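Local coordinates for superoxide dismutase [Mn/Fe] (Aeropyrum pernix, PDB 3AK2), which catalyses the dismutation of superoxide to oxygen and hydrogen peroxide at a mononuclear metal site that accepts manganese or iron, at residues 106-111 and 115-120; 132-137 and 143-148; 48-53 and 63-68; 10-15 and 26-31. One frame throughout, in Å; residues are numbered along the deposited sequence.

Along the chain the order is interaction 4, interaction 3, interaction 1, interaction 2. Interactions 4 and 3 belong to the N-terminal alpha-hairpin region and share helix 25-54: interaction 4 lies near its start, where His31 binds manganese, and interaction 3 near its far end, with centres about 29 Å apart. The other two belong to the C-terminal alpha/beta region and touch each other, their centres about 13 Å apart, as helix 111-123 packs against the hairpin of strands 129-136 and 141-148. Interactions 1 and 3 lie on opposite sides of the chain's centre, about 40 Å between centres, yet both, like interaction 2, meet the second subunit. The contacts thus span both halves of the fold.

Interaction 1. Residues 106-111 and 115-120; sequences KQFGGF and KALFSA
One face of the Phe111 ring receives Lys115, whose CB stands 4.3 Å above the plane, shifted toward the rim, while further along the lysine chain CD comes to 3.9 Å from Phe111 CE2. The Phe108 ring carries CB of Gln107 over one face and meets Leu117 at a slant, CD1 of the phenylalanine lying 4.3 Å from CD2 of the leucine. With its first torsion at -180° and every later one extended, Lys115 runs past the Phe111 ring and carries its ammonium on to a cation-pi contact with Trp187. The backbone joins the same two residues, Lys115 N donating to Phe111 O at 2.8 Å in the first turn of helix 111-123. Lys115 O in turn takes two bonds from Ser119, from N and from OG (2.9 Å), on opposite faces of its carbonyl plane. Gly109, with positive phi, leaves helical geometry, and Gly110 is the N-cap of helix 111-123. Leu54 of the second subunit packs on both Phe108 and Leu117. Across these segments the side chains meet through apolar contact; the aliphatic part of Lys115 lies along Phe111 while its charge is directed to the Trp187 ring.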
loop_
_atom_site.group_PDB
_atom_site.type_symbol
_atom_site.label_atom_id
_atom_site.label_comp_id
_atom_site.label_asym_id
_atom_site.label_seq_id
_atom_site.Cartn_x
_atom_site.Cartn_y
_atom_site.Cartn_z
ATOM N N LYS A 106 26.335 11.007 -17.369
ATOM C CA LYS A 106 26.919 9.672 -17.234
ATOM C C LYS A 106 25.886 8.565 -17.058
ATOM O O LYS A 106 26.096 7.431 -17.498
ATOM C CB LYS A 106 27.899 9.645 -16.066
ATOM C CG LYS A 106 29.169 10.423 -16.321
ATOM C CD LYS A 106 29.979 10.557 -15.055
ATOM C CE LYS A 106 31.325 11.183 -15.350
ATOM N NZ LYS A 106 32.031 11.530 -14.090
ATOM N N GLN A 107 24.770 8.894 -16.420
ATOM C CA GLN A 107 23.787 7.880 -16.055
ATOM C C GLN A 107 22.570 7.835 -16.954
ATOM O O GLN A 107 22.087 6.750 -17.290
ATOM C CB GLN A 107 23.338 8.088 -14.622
ATOM C CG GLN A 107 24.464 8.014 -13.632
ATOM C CD GLN A 107 23.954 8.106 -12.231
ATOM O OE1 GLN A 107 24.340 8.995 -11.476
ATOM N NE2 GLN A 107 23.050 7.196 -11.875
ATOM N N PHE A 108 22.064 9.006 -17.326
ATOM C CA PHE A 108 20.827 9.080 -18.095
ATOM C C PHE A 108 21.067 9.397 -19.565
ATOM O O PHE A 108 20.133 9.395 -20.360
ATOM C CB PHE A 108 19.849 10.079 -17.461
ATOM C CG PHE A 108 19.538 9.785 -16.019
ATOM C CD1 PHE A 108 18.727 8.708 -15.671
ATOM C CD2 PHE A 108 20.063 10.579 -15.007
ATOM C CE1 PHE A 108 18.444 8.427 -14.336
ATOM C CE2 PHE A 108 19.784 10.306 -13.667
ATOM C CZ PHE A 108 18.973 9.227 -13.333
ATOM N N GLY A 109 22.325 9.652 -19.919
ATOM C CA GLY A 109 22.686 9.990 -21.293
ATOM C C GLY A 109 22.345 11.426 -21.654
ATOM O O GLY A 109 22.056 11.731 -22.811
ATOM N N GLY A 110 22.373 12.309 -20.659
ATOM C CA GLY A 110 22.168 13.735 -20.897
ATOM C C GLY A 110 20.871 14.286 -20.341
ATOM O O GLY A 110 19.981 13.529 -19.929
ATOM N N PHE A 111 20.760 15.612 -20.338
ATOM C CA PHE A 111 19.633 16.283 -19.696
ATOM C C PHE A 111 18.271 15.973 -20.311
ATOM O O PHE A 111 17.303 15.763 -19.582
ATOM C CB PHE A 111 19.842 17.798 -19.610
ATOM C CG PHE A 111 18.722 18.504 -18.905
ATOM C CD1 PHE A 111 18.590 18.398 -17.526
ATOM C CD2 PHE A 111 17.774 19.230 -19.616
ATOM C CE1 PHE A 111 17.548 19.025 -16.861
ATOM C CE2 PHE A 111 16.724 19.862 -18.958
ATOM C CZ PHE A 111 16.613 19.758 -17.578
ATOM N N LYS A 115 15.245 14.369 -18.359
ATOM C CA LYS A 115 14.024 15.151 -18.218
ATOM C C LYS A 115 12.808 14.343 -18.666
ATOM O O LYS A 115 11.774 14.337 -17.994
ATOM C CB LYS A 115 14.130 16.454 -19.016
ATOM C CG LYS A 115 12.902 17.332 -18.919
ATOM C CD LYS A 115 13.098 18.651 -19.641
ATOM C CE LYS A 115 11.817 19.457 -19.646
ATOM N NZ LYS A 115 11.990 20.760 -20.346
ATOM N N ALA A 116 12.941 13.650 -19.793
ATOM C CA ALA A 116 11.857 12.824 -20.306
ATOM C C ALA A 116 11.493 11.707 -19.327
ATOM O O ALA A 116 10.315 11.425 -19.114
ATOM C CB ALA A 116 12.227 12.248 -21.671
ATOM N N LEU A 117 12.500 11.080 -18.725
ATOM C CA LEU A 117 12.254 9.978 -17.797
ATOM C C LEU A 117 11.642 10.472 -16.491
ATOM O O LEU A 117 10.671 9.896 -15.997
ATOM C CB LEU A 117 13.538 9.188 -17.527
ATOM C CG LEU A 117 13.422 7.982 -16.585
ATOM C CD1 LEU A 117 12.398 6.974 -17.090
ATOM C CD2 LEU A 117 14.769 7.311 -16.390
ATOM N N PHE A 118 12.213 11.540 -15.944
ATOM C CA PHE A 118 11.689 12.142 -14.724
ATOM C C PHE A 118 10.253 12.614 -14.934
ATOM O O PHE A 118 9.392 12.387 -14.081
ATOM C CB PHE A 118 12.590 13.290 -14.256
ATOM C CG PHE A 118 12.231 13.829 -12.895
ATOM C CD1 PHE A 118 12.866 13.350 -11.753
ATOM C CD2 PHE A 118 11.264 14.819 -12.757
ATOM C CE1 PHE A 118 12.536 13.852 -10.493
ATOM C CE2 PHE A 118 10.931 15.320 -11.507
ATOM C CZ PHE A 118 11.567 14.837 -10.376
ATOM N N SER A 119 9.988 13.258 -16.070
ATOM C CA SER A 119 8.635 13.712 -16.385
ATOM C C SER A 119 7.657 12.550 -16.482
ATOM O O SER A 119 6.534 12.649 -15.992
ATOM C CB SER A 119 8.610 14.525 -17.677
ATOM O OG SER A 119 9.297 15.750 -17.498
ATOM N N ALA A 120 8.086 11.452 -17.101
ATOM C CA ALA A 120 7.242 10.264 -17.215
ATOM C C ALA A 120 6.967 9.662 -15.840
ATOM O O ALA A 120 5.833 9.281 -15.538
ATOM C CB ALA A 120 7.880 9.231 -18.133
#

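Interaction 2. Residues 132-137 and 143-148; sequences VLAFDP and RILQVE. With EDO (1,2-ethanediol), chain F.
Val132 and Leu145 run alongside each other on one face of the sheet, CG1 of the valine 3.8 Å from CD2 of the leucine. Leu145 has CG between its backbone N and carbonyl carbon (chi1 74°), which leans its branch over the neighbouring strand, where CD2 also comes near Ala134 CB. The other valine branch is used as well: Val132 CG2 meets Val147 CG2 at 3.9 Å. On the opposite side of the sheet Leu133 and Ile144 meet at a slant, with Leu133 CD1 at 3.9 Å from Ile144 CG1, and both touch Phe114 of helix 111-123. Asp136 and Arg143 form only a long salt bridge. Their carboxylate and guanidinium planes are turned 67° apart, and Asp136 OD1 lies 3.9 Å from Arg143 NH1, well out of the guanidinium plane, so that no N-H is aimed at it. Both have closer partners: Tyr7 OH of the second subunit bonds to Asp136 OD1 and to Arg143 NE, and Glu141 bridges to Arg143 NH2. The backbones join through the hydrogen-bonded pairs Val132-Leu145 and Ala134-Arg143, the latter with Ala134 N donating to Arg143 O at 2.8 Å. This antiparallel beta hairpin, with strand 159-165 added beside strand 129-136, forms the sheet characteristic of the C-terminal domain of iron/manganese superoxide dismutases.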
loop_
_atom_site.group_PDB
_atom_site.type_symbol
_atom_site.label_atom_id
_atom_site.label_comp_id
_atom_site.label_asym_id
_atom_site.label_seq_id
_atom_site.Cartn_x
_atom_site.Cartn_y
_atom_site.Cartn_z
ATOM N N VAL A 132 10.690 11.517 -7.843
ATOM C CA VAL A 132 11.874 11.704 -7.006
ATOM C C VAL A 132 13.172 11.391 -7.741
ATOM O O VAL A 132 13.321 10.319 -8.327
ATOM C CB VAL A 132 11.792 10.835 -5.711
ATOM C CG1 VAL A 132 13.055 10.986 -4.859
ATOM C CG2 VAL A 132 10.544 11.180 -4.891
ATOM N N LEU A 133 14.094 12.352 -7.712
ATOM C CA LEU A 133 15.479 12.104 -8.076
ATOM C C LEU A 133 16.265 11.978 -6.780
ATOM O O LEU A 133 16.285 12.905 -5.964
ATOM C CB LEU A 133 16.038 13.253 -8.927
ATOM C CG LEU A 133 17.527 13.175 -9.289
ATOM C CD1 LEU A 133 17.803 12.002 -10.211
ATOM C CD2 LEU A 133 17.993 14.474 -9.932
ATOM N N ALA A 134 16.915 10.831 -6.602
ATOM C CA ALA A 134 17.607 10.532 -5.364
ATOM C C ALA A 134 19.062 10.169 -5.601
ATOM O O ALA A 134 19.434 9.723 -6.688
ATOM C CB ALA A 134 16.897 9.401 -4.615
ATOM N N PHE A 135 19.866 10.379 -4.566
ATOM C CA PHE A 135 21.242 9.914 -4.521
ATOM C C PHE A 135 21.295 8.584 -3.776
ATOM O O PHE A 135 20.834 8.479 -2.639
ATOM C CB PHE A 135 22.126 10.950 -3.823
ATOM C CG PHE A 135 23.589 10.606 -3.816
ATOM C CD1 PHE A 135 24.389 10.917 -4.908
ATOM C CD2 PHE A 135 24.173 9.990 -2.712
ATOM C CE1 PHE A 135 25.749 10.619 -4.904
ATOM C CE2 PHE A 135 25.531 9.688 -2.702
ATOM C CZ PHE A 135 26.316 10.008 -3.800
ATOM N N ASP A 136 21.854 7.572 -4.427
ATOM C CA ASP A 136 21.985 6.238 -3.853
ATOM C C ASP A 136 23.312 6.101 -3.102
ATOM O O ASP A 136 24.369 6.109 -3.729
ATOM C CB ASP A 136 21.879 5.194 -4.973
ATOM C CG ASP A 136 22.140 3.777 -4.498
ATOM O OD1 ASP A 136 22.304 2.902 -5.374
ATOM O OD2 ASP A 136 22.180 3.534 -3.275
ATOM N N PRO A 137 23.269 5.950 -1.763
ATOM C CA PRO A 137 24.516 5.836 -0.996
ATOM C C PRO A 137 25.323 4.576 -1.318
ATOM O O PRO A 137 26.529 4.561 -1.093
ATOM C CB PRO A 137 24.035 5.795 0.458
ATOM C CG PRO A 137 22.631 5.286 0.380
ATOM C CD PRO A 137 22.083 5.872 -0.889
ATOM N N ARG A 143 19.347 7.960 -8.904
ATOM C CA ARG A 143 18.265 7.034 -9.214
ATOM C C ARG A 143 16.971 7.832 -9.276
ATOM O O ARG A 143 16.790 8.786 -8.521
ATOM C CB ARG A 143 18.137 5.965 -8.120
ATOM C CG ARG A 143 19.344 5.039 -7.927
ATOM C CD ARG A 143 19.448 4.024 -9.057
ATOM N NE ARG A 143 20.553 3.081 -8.881
ATOM C CZ ARG A 143 21.758 3.219 -9.428
ATOM N NH1 ARG A 143 22.688 2.299 -9.217
ATOM N NH2 ARG A 143 22.039 4.271 -10.185
ATOM N N ILE A 144 16.073 7.448 -10.176
ATOM C CA ILE A 144 14.733 8.032 -10.215
ATOM C C ILE A 144 13.729 7.000 -9.719
ATOM O O ILE A 144 13.826 5.815 -10.055
ATOM C CB ILE A 144 14.345 8.539 -11.637
ATOM C CG1 ILE A 144 15.296 9.655 -12.082
ATOM C CG2 ILE A 144 12.885 9.031 -11.681
ATOM C CD1 ILE A 144 15.160 10.058 -13.547
ATOM N N LEU A 145 12.779 7.451 -8.904
ATOM C CA LEU A 145 11.664 6.596 -8.491
ATOM C C LEU A 145 10.396 7.412 -8.248
ATOM O O LEU A 145 10.427 8.650 -8.250
ATOM C CB LEU A 145 12.024 5.756 -7.250
ATOM C CG LEU A 145 12.097 6.432 -5.875
ATOM C CD1 LEU A 145 11.945 5.401 -4.767
ATOM C CD2 LEU A 145 13.371 7.249 -5.681
ATOM N N GLN A 146 9.282 6.704 -8.061
ATOM C CA GLN A 146 8.032 7.309 -7.622
ATOM C C GLN A 146 7.791 7.017 -6.154
ATOM O O GLN A 146 8.222 5.975 -5.627
ATOM C CB GLN A 146 6.847 6.727 -8.379
ATOM C CG GLN A 146 6.840 6.984 -9.864
ATOM C CD GLN A 146 5.709 6.258 -10.556
ATOM O OE1 GLN A 146 5.216 5.239 -10.069
ATOM N NE2 GLN A 146 5.293 6.775 -11.707
ATOM N N VAL A 147 7.068 7.922 -5.510
ATOM C CA VAL A 147 6.535 7.677 -4.179
ATOM C C VAL A 147 5.026 7.902 -4.244
ATOM O O VAL A 147 4.574 8.901 -4.810
ATOM C CB VAL A 147 7.197 8.602 -3.127
ATOM C CG1 VAL A 147 6.515 8.479 -1.770
ATOM C CG2 VAL A 147 8.693 8.306 -3.010
ATOM N N GLU A 148 4.251 6.965 -3.700
ATOM C CA GLU A 148 2.799 7.124 -3.581
ATOM C C GLU A 148 2.472 7.642 -2.183
ATOM O O GLU A 148 3.205 7.364 -1.230
ATOM C CB GLU A 148 2.080 5.806 -3.886
ATOM C CG GLU A 148 2.134 5.444 -5.369
ATOM C CD GLU A 148 1.437 4.139 -5.722
ATOM O OE1 GLU A 148 1.776 3.578 -6.785
ATOM O OE2 GLU A 148 0.561 3.673 -4.951
HETATM C C1 EDO F . -2.429 4.021 -1.240
HETATM O O1 EDO F . -2.890 5.114 -0.440
HETATM C C2 EDO F . -1.042 4.344 -1.779
HETATM O O2 EDO F . -1.174 4.893 -3.094
#

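Interaction 3. Residues 48-53 and 63-68; sequences EKIEKH and RAVMRD
Lys49 and Asp68 hold one water between them: it accepts from Lys49 NZ at 2.8 Å and donates to Asp68 OD2, also at 2.8 Å. The two charges themselves are 4.3 Å apart, Lys49 NZ to Asp68 OD2, beyond direct pairing, so the water carries the link. The other carboxylate oxygen, OD1, is engaged by Arg63 of the fourth subunit, a stronger partner. Lys49 reaches the water with its chain extended beyond CG, and on the way its CD passes 4.1 Å from Val65 CG2. Val65 uses both methyls: CG2 meets the lysine there, while CG1, anti to the backbone N (chi1 175°), lies 3.7 Å from Ile50 CG1 and also near Lys49 CB. These contacts join the two long helices of the alpha-hairpin domain near their connecting loop, helix 25-54 leading into the loop and helix 62-82 returning from it. The short segments are 147° apart in direction, with axes 10.5 Å from each other at closest approach, and they meet through side chains, with no hydrogen bond made directly between them. Ile50 also packs on Leu117 of the second subunit. On the later helix CD of Arg63 sits over the centre of the Arg67 guanidinium, 3.7 Å above its plane, and that guanidinium forms salt bridges with Glu148 and Glu126 of the second subunit.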
loop_
_atom_site.group_PDB
_atom_site.type_symbol
_atom_site.label_atom_id
_atom_site.label_comp_id
_atom_site.label_asym_id
_atom_site.label_seq_id
_atom_site.Cartn_x
_atom_site.Cartn_y
_atom_site.Cartn_z
ATOM N N GLU A 48 3.442 12.833 20.247
ATOM C CA GLU A 48 2.816 13.100 21.539
ATOM C C GLU A 48 2.160 11.842 22.110
ATOM O O GLU A 48 2.251 11.576 23.314
ATOM C CB GLU A 48 1.792 14.222 21.417
ATOM C CG GLU A 48 1.172 14.632 22.739
ATOM C CD GLU A 48 0.274 15.841 22.615
ATOM O OE1 GLU A 48 -0.367 16.008 21.554
ATOM O OE2 GLU A 48 0.208 16.624 23.587
ATOM N N LYS A 49 1.503 11.069 21.248
ATOM C CA LYS A 49 0.919 9.794 21.657
ATOM C C LYS A 49 1.976 8.803 22.130
ATOM O O LYS A 49 1.789 8.122 23.143
ATOM C CB LYS A 49 0.078 9.198 20.532
ATOM C CG LYS A 49 -1.192 9.983 20.274
ATOM C CD LYS A 49 -1.888 9.554 19.001
ATOM C CE LYS A 49 -2.962 10.564 18.629
ATOM N NZ LYS A 49 -3.626 10.222 17.345
ATOM N N ILE A 50 3.089 8.722 21.405
ATOM C CA ILE A 50 4.188 7.856 21.810
ATOM C C ILE A 50 4.724 8.293 23.176
ATOM O O ILE A 50 4.933 7.457 24.059
ATOM C CB ILE A 50 5.296 7.797 20.729
ATOM C CG1 ILE A 50 4.743 7.128 19.465
ATOM C CG2 ILE A 50 6.521 7.035 21.243
ATOM C CD1 ILE A 50 5.615 7.240 18.232
ATOM N N GLU A 51 4.900 9.599 23.359
ATOM C CA GLU A 51 5.355 10.151 24.637
ATOM C C GLU A 51 4.423 9.781 25.799
ATOM O O GLU A 51 4.879 9.287 26.835
ATOM C CB GLU A 51 5.517 11.669 24.533
ATOM C CG GLU A 51 6.034 12.335 25.796
ATOM C CD GLU A 51 6.243 13.829 25.635
ATOM O OE1 GLU A 51 7.222 14.346 26.205
ATOM O OE2 GLU A 51 5.436 14.490 24.940
ATOM N N LYS A 52 3.126 10.013 25.622
ATOM C CA LYS A 52 2.144 9.686 26.657
ATOM C C LYS A 52 2.113 8.187 26.969
ATOM O O LYS A 52 1.958 7.788 28.130
ATOM C CB LYS A 52 0.758 10.182 26.250
ATOM C CG LYS A 52 0.583 11.690 26.332
ATOM C CD LYS A 52 -0.795 12.096 25.845
ATOM C CE LYS A 52 -0.942 13.604 25.795
ATOM N NZ LYS A 52 -2.215 14.003 25.129
ATOM N N HIS A 53 2.260 7.362 25.937
ATOM C CA HIS A 53 2.380 5.916 26.109
ATOM C C HIS A 53 3.587 5.558 26.976
ATOM O O HIS A 53 3.468 4.782 27.928
ATOM C CB HIS A 53 2.482 5.212 24.752
ATOM C CG HIS A 53 3.070 3.834 24.828
ATOM N ND1 HIS A 53 2.325 2.724 25.166
ATOM C CD2 HIS A 53 4.332 3.391 24.614
ATOM C CE1 HIS A 53 3.103 1.656 25.156
ATOM N NE2 HIS A 53 4.326 2.033 24.826
ATOM N N ARG A 63 1.023 0.103 16.020
ATOM C CA ARG A 63 1.000 0.070 14.561
ATOM C C ARG A 63 0.317 1.310 13.980
ATOM O O ARG A 63 0.828 1.941 13.051
ATOM C CB ARG A 63 0.299 -1.197 14.075
ATOM C CG ARG A 63 0.049 -1.228 12.575
ATOM C CD ARG A 63 -0.325 -2.620 12.141
ATOM N NE ARG A 63 -1.629 -3.012 12.669
ATOM C CZ ARG A 63 -1.999 -4.268 12.901
ATOM N NH1 ARG A 63 -3.214 -4.521 13.365
ATOM N NH2 ARG A 63 -1.155 -5.271 12.683
ATOM N N ALA A 64 -0.835 1.661 14.539
ATOM C CA ALA A 64 -1.605 2.798 14.056
ATOM C C ALA A 64 -0.854 4.113 14.236
ATOM O O ALA A 64 -0.778 4.926 13.311
ATOM C CB ALA A 64 -2.949 2.856 14.760
ATOM N N VAL A 65 -0.281 4.322 15.418
ATOM C CA VAL A 65 0.417 5.574 15.688
ATOM C C VAL A 65 1.648 5.692 14.788
ATOM O O VAL A 65 1.959 6.774 14.286
ATOM C CB VAL A 65 0.789 5.733 17.181
ATOM C CG1 VAL A 65 1.621 6.990 17.401
ATOM C CG2 VAL A 65 -0.475 5.809 18.032
ATOM N N MET A 66 2.330 4.577 14.553
ATOM C CA MET A 66 3.490 4.617 13.671
ATOM C C MET A 66 3.123 4.835 12.206
ATOM O O MET A 66 3.855 5.511 11.484
ATOM C CB MET A 66 4.383 3.401 13.876
ATOM C CG MET A 66 5.055 3.439 15.228
ATOM S SD MET A 66 5.992 1.968 15.620
ATOM C CE MET A 66 6.610 2.429 17.243
ATOM N N ARG A 67 1.979 4.301 11.774
ATOM C CA ARG A 67 1.463 4.618 10.444
ATOM C C ARG A 67 1.169 6.115 10.308
ATOM O O ARG A 67 1.469 6.714 9.271
ATOM C CB ARG A 67 0.215 3.795 10.132
ATOM C CG ARG A 67 0.497 2.379 9.658
ATOM C CD ARG A 67 -0.773 1.549 9.666
ATOM N NE ARG A 67 -0.582 0.248 9.029
ATOM C CZ ARG A 67 -1.465 -0.745 9.075
ATOM N NH1 ARG A 67 -2.595 -0.605 9.765
ATOM N NH2 ARG A 67 -1.209 -1.885 8.443
ATOM N N ASP A 68 0.609 6.713 11.360
ATOM C CA ASP A 68 0.334 8.150 11.384
ATOM C C ASP A 68 1.638 8.940 11.332
ATOM O O ASP A 68 1.759 9.919 10.583
ATOM C CB ASP A 68 -0.422 8.556 12.652
ATOM C CG ASP A 68 -1.836 8.011 12.718
ATOM O OD1 ASP A 68 -2.378 7.514 11.707
ATOM O OD2 ASP A 68 -2.409 8.107 13.823
HETATM O O HOH W 1 -1.395 10.008 15.597
#

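Interaction 4. Residues 10-15 and 26-31; sequences PPLPYN and EIMKLH. With MN (manganese (II) ion), chain E; EDO (1,2-ethanediol), chain G.
Met28 sends its terminal methyl to two residues of the loop at 10-15, CE lying 3.8 Å from Tyr14 CE1 and 4.1 Å from Leu12 CD1. The methionine is folded rather than extended: its first torsion puts CG anti to the carbonyl carbon, and further bends at chi2 and chi3 (-62°) swing CE round to the loop. It arrives at the edge of the Tyr14 ring, in the ring plane, and the two side chains cross at about a right angle. Tyr14 holds CG between its backbone N and carbonyl carbon (chi1 35°), a rotation that brings the ring back toward the preceding residue, so that CD of Pro13 sits 3.6 Å above one ring face. At the far end of that ring, the hydroxyl is hydrogen-bonded to the backbone O of Trp83, which helps to hold the ring in place. Leu12 reaches Met28 by its CD1 branch, while its backbone N donates to an ethanediol oxygen, O1, at 2.9 Å; the diol probably comes from the crystallisation liquor. One turn beyond Met28, His31 binds manganese through NE2 at 2.2 Å. A water occupies the opposite position on the metal, its oxygen 2.1 Å from manganese, with NE2, metal and water almost in line (about 171°). His79, Asp165 and His169 complete the five-coordinate site, with the histidine-water axis of the trigonal bipyramid characteristic of iron/manganese superoxide dismutases.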
loop_
_atom_site.group_PDB
_atom_site.type_symbol
_atom_site.label_atom_id
_atom_site.label_comp_id
_atom_site.label_asym_id
_atom_site.label_seq_id
_atom_site.Cartn_x
_atom_site.Cartn_y
_atom_site.Cartn_z
ATOM N N PRO A 10 8.381 25.272 7.996
ATOM C CA PRO A 10 9.319 26.297 7.548
ATOM C C PRO A 10 8.606 27.350 6.704
ATOM O O PRO A 10 7.580 27.048 6.090
ATOM C CB PRO A 10 10.303 25.510 6.681
ATOM C CG PRO A 10 9.490 24.393 6.126
ATOM C CD PRO A 10 8.518 24.021 7.222
ATOM N N PRO A 11 9.141 28.584 6.666
ATOM C CA PRO A 11 8.606 29.536 5.696
ATOM C C PRO A 11 9.033 29.111 4.298
ATOM O O PRO A 11 9.990 28.342 4.156
ATOM C CB PRO A 11 9.305 30.845 6.075
ATOM C CG PRO A 11 10.594 30.409 6.693
ATOM C CD PRO A 11 10.248 29.159 7.454
ATOM N N LEU A 12 8.332 29.595 3.279
ATOM C CA LEU A 12 8.798 29.425 1.906
ATOM C C LEU A 12 10.040 30.289 1.676
ATOM O O LEU A 12 10.246 31.275 2.387
ATOM C CB LEU A 12 7.703 29.794 0.902
ATOM C CG LEU A 12 6.411 28.979 0.915
ATOM C CD1 LEU A 12 5.519 29.424 -0.218
ATOM C CD2 LEU A 12 6.694 27.491 0.815
ATOM N N PRO A 13 10.883 29.913 0.697
ATOM C CA PRO A 13 12.043 30.738 0.338
ATOM C C PRO A 13 11.692 31.968 -0.509
ATOM O O PRO A 13 12.584 32.726 -0.890
ATOM C CB PRO A 13 12.921 29.776 -0.481
ATOM C CG PRO A 13 12.269 28.413 -0.374
ATOM C CD PRO A 13 10.832 28.679 -0.106
ATOM N N TYR A 14 10.406 32.151 -0.794
ATOM C CA TYR A 14 9.910 33.193 -1.699
ATOM C C TYR A 14 8.452 33.442 -1.336
ATOM O O TYR A 14 7.859 32.668 -0.576
ATOM C CB TYR A 14 10.026 32.735 -3.164
ATOM C CG TYR A 14 9.766 31.252 -3.319
ATOM C CD1 TYR A 14 8.472 30.737 -3.208
ATOM C CD2 TYR A 14 10.812 30.361 -3.532
ATOM C CE1 TYR A 14 8.227 29.373 -3.315
ATOM C CE2 TYR A 14 10.577 28.992 -3.645
ATOM C CZ TYR A 14 9.284 28.509 -3.533
ATOM O OH TYR A 14 9.040 27.158 -3.633
ATOM N N ASN A 15 7.874 34.517 -1.866
ATOM C CA ASN A 15 6.467 34.827 -1.629
ATOM C C ASN A 15 5.533 33.858 -2.357
ATOM O O ASN A 15 5.950 33.162 -3.285
ATOM C CB ASN A 15 6.164 36.278 -2.024
ATOM C CG ASN A 15 6.659 37.296 -0.995
ATOM O OD1 ASN A 15 6.669 38.502 -1.265
ATOM N ND2 ASN A 15 7.058 36.825 0.178
ATOM N N GLU A 26 -2.659 31.083 -5.324
ATOM C CA GLU A 26 -3.639 30.425 -4.458
ATOM C C GLU A 26 -3.195 29.016 -4.091
ATOM O O GLU A 26 -3.380 28.584 -2.952
ATOM C CB GLU A 26 -5.039 30.394 -5.072
ATOM C CG GLU A 26 -6.094 29.918 -4.072
ATOM C CD GLU A 26 -7.483 29.774 -4.655
ATOM O OE1 GLU A 26 -8.395 29.421 -3.878
ATOM O OE2 GLU A 26 -7.667 30.000 -5.869
ATOM N N ILE A 27 -2.615 28.308 -5.056
ATOM C CA ILE A 27 -2.072 26.976 -4.789
ATOM C C ILE A 27 -0.938 27.048 -3.775
ATOM O O ILE A 27 -0.953 26.337 -2.777
ATOM C CB ILE A 27 -1.590 26.266 -6.065
ATOM C CG1 ILE A 27 -2.791 25.867 -6.927
ATOM C CG2 ILE A 27 -0.743 25.031 -5.709
ATOM C CD1 ILE A 27 -2.425 25.318 -8.291
ATOM N N MET A 28 0.033 27.922 -4.013
ATOM C CA MET A 28 1.173 28.020 -3.112
ATOM C C MET A 28 0.728 28.295 -1.680
ATOM O O MET A 28 1.244 27.688 -0.738
ATOM C CB MET A 28 2.155 29.092 -3.580
ATOM C CG MET A 28 2.802 28.828 -4.935
ATOM S SD MET A 28 3.690 27.262 -5.046
ATOM C CE MET A 28 4.960 27.464 -3.797
ATOM N N LYS A 29 -0.244 29.193 -1.520
ATOM C CA LYS A 29 -0.743 29.563 -0.196
ATOM C C LYS A 29 -1.456 28.407 0.510
ATOM O O LYS A 29 -1.129 28.082 1.651
ATOM C CB LYS A 29 -1.648 30.798 -0.278
ATOM C CG LYS A 29 -2.047 31.360 1.078
ATOM C CD LYS A 29 -2.690 32.732 0.941
ATOM C CE LYS A 29 -2.930 33.367 2.301
ATOM N NZ LYS A 29 -1.656 33.739 2.976
ATOM N N LEU A 30 -2.426 27.790 -0.158
ATOM C CA LEU A 30 -3.126 26.643 0.421
ATOM C C LEU A 30 -2.166 25.493 0.684
ATOM O O LEU A 30 -2.254 24.818 1.704
ATOM C CB LEU A 30 -4.243 26.160 -0.505
ATOM C CG LEU A 30 -5.450 27.076 -0.702
ATOM C CD1 LEU A 30 -6.265 26.595 -1.887
ATOM C CD2 LEU A 30 -6.312 27.116 0.553
ATOM N N HIS A 31 -1.250 25.274 -0.248
ATOM C CA HIS A 31 -0.348 24.136 -0.180
ATOM C C HIS A 31 0.529 24.220 1.065
ATOM O O HIS A 31 0.750 23.226 1.763
ATOM C CB HIS A 31 0.520 24.106 -1.429
ATOM C CG HIS A 31 1.106 22.763 -1.723
ATOM N ND1 HIS A 31 1.825 22.504 -2.870
ATOM C CD2 HIS A 31 1.068 21.601 -1.030
ATOM C CE1 HIS A 31 2.218 21.243 -2.862
ATOM N NE2 HIS A 31 1.765 20.671 -1.760
HETATM MN MN MN E . 1.659 18.516 -1.376
HETATM C C1 EDO G . 5.287 31.952 3.133
HETATM O O1 EDO G . 6.535 31.751 3.794
HETATM C C2 EDO G . 5.460 32.934 1.984
HETATM O O2 EDO G . 5.496 34.262 2.516
HETATM O O HOH W 2 1.707 16.398 -1.287
#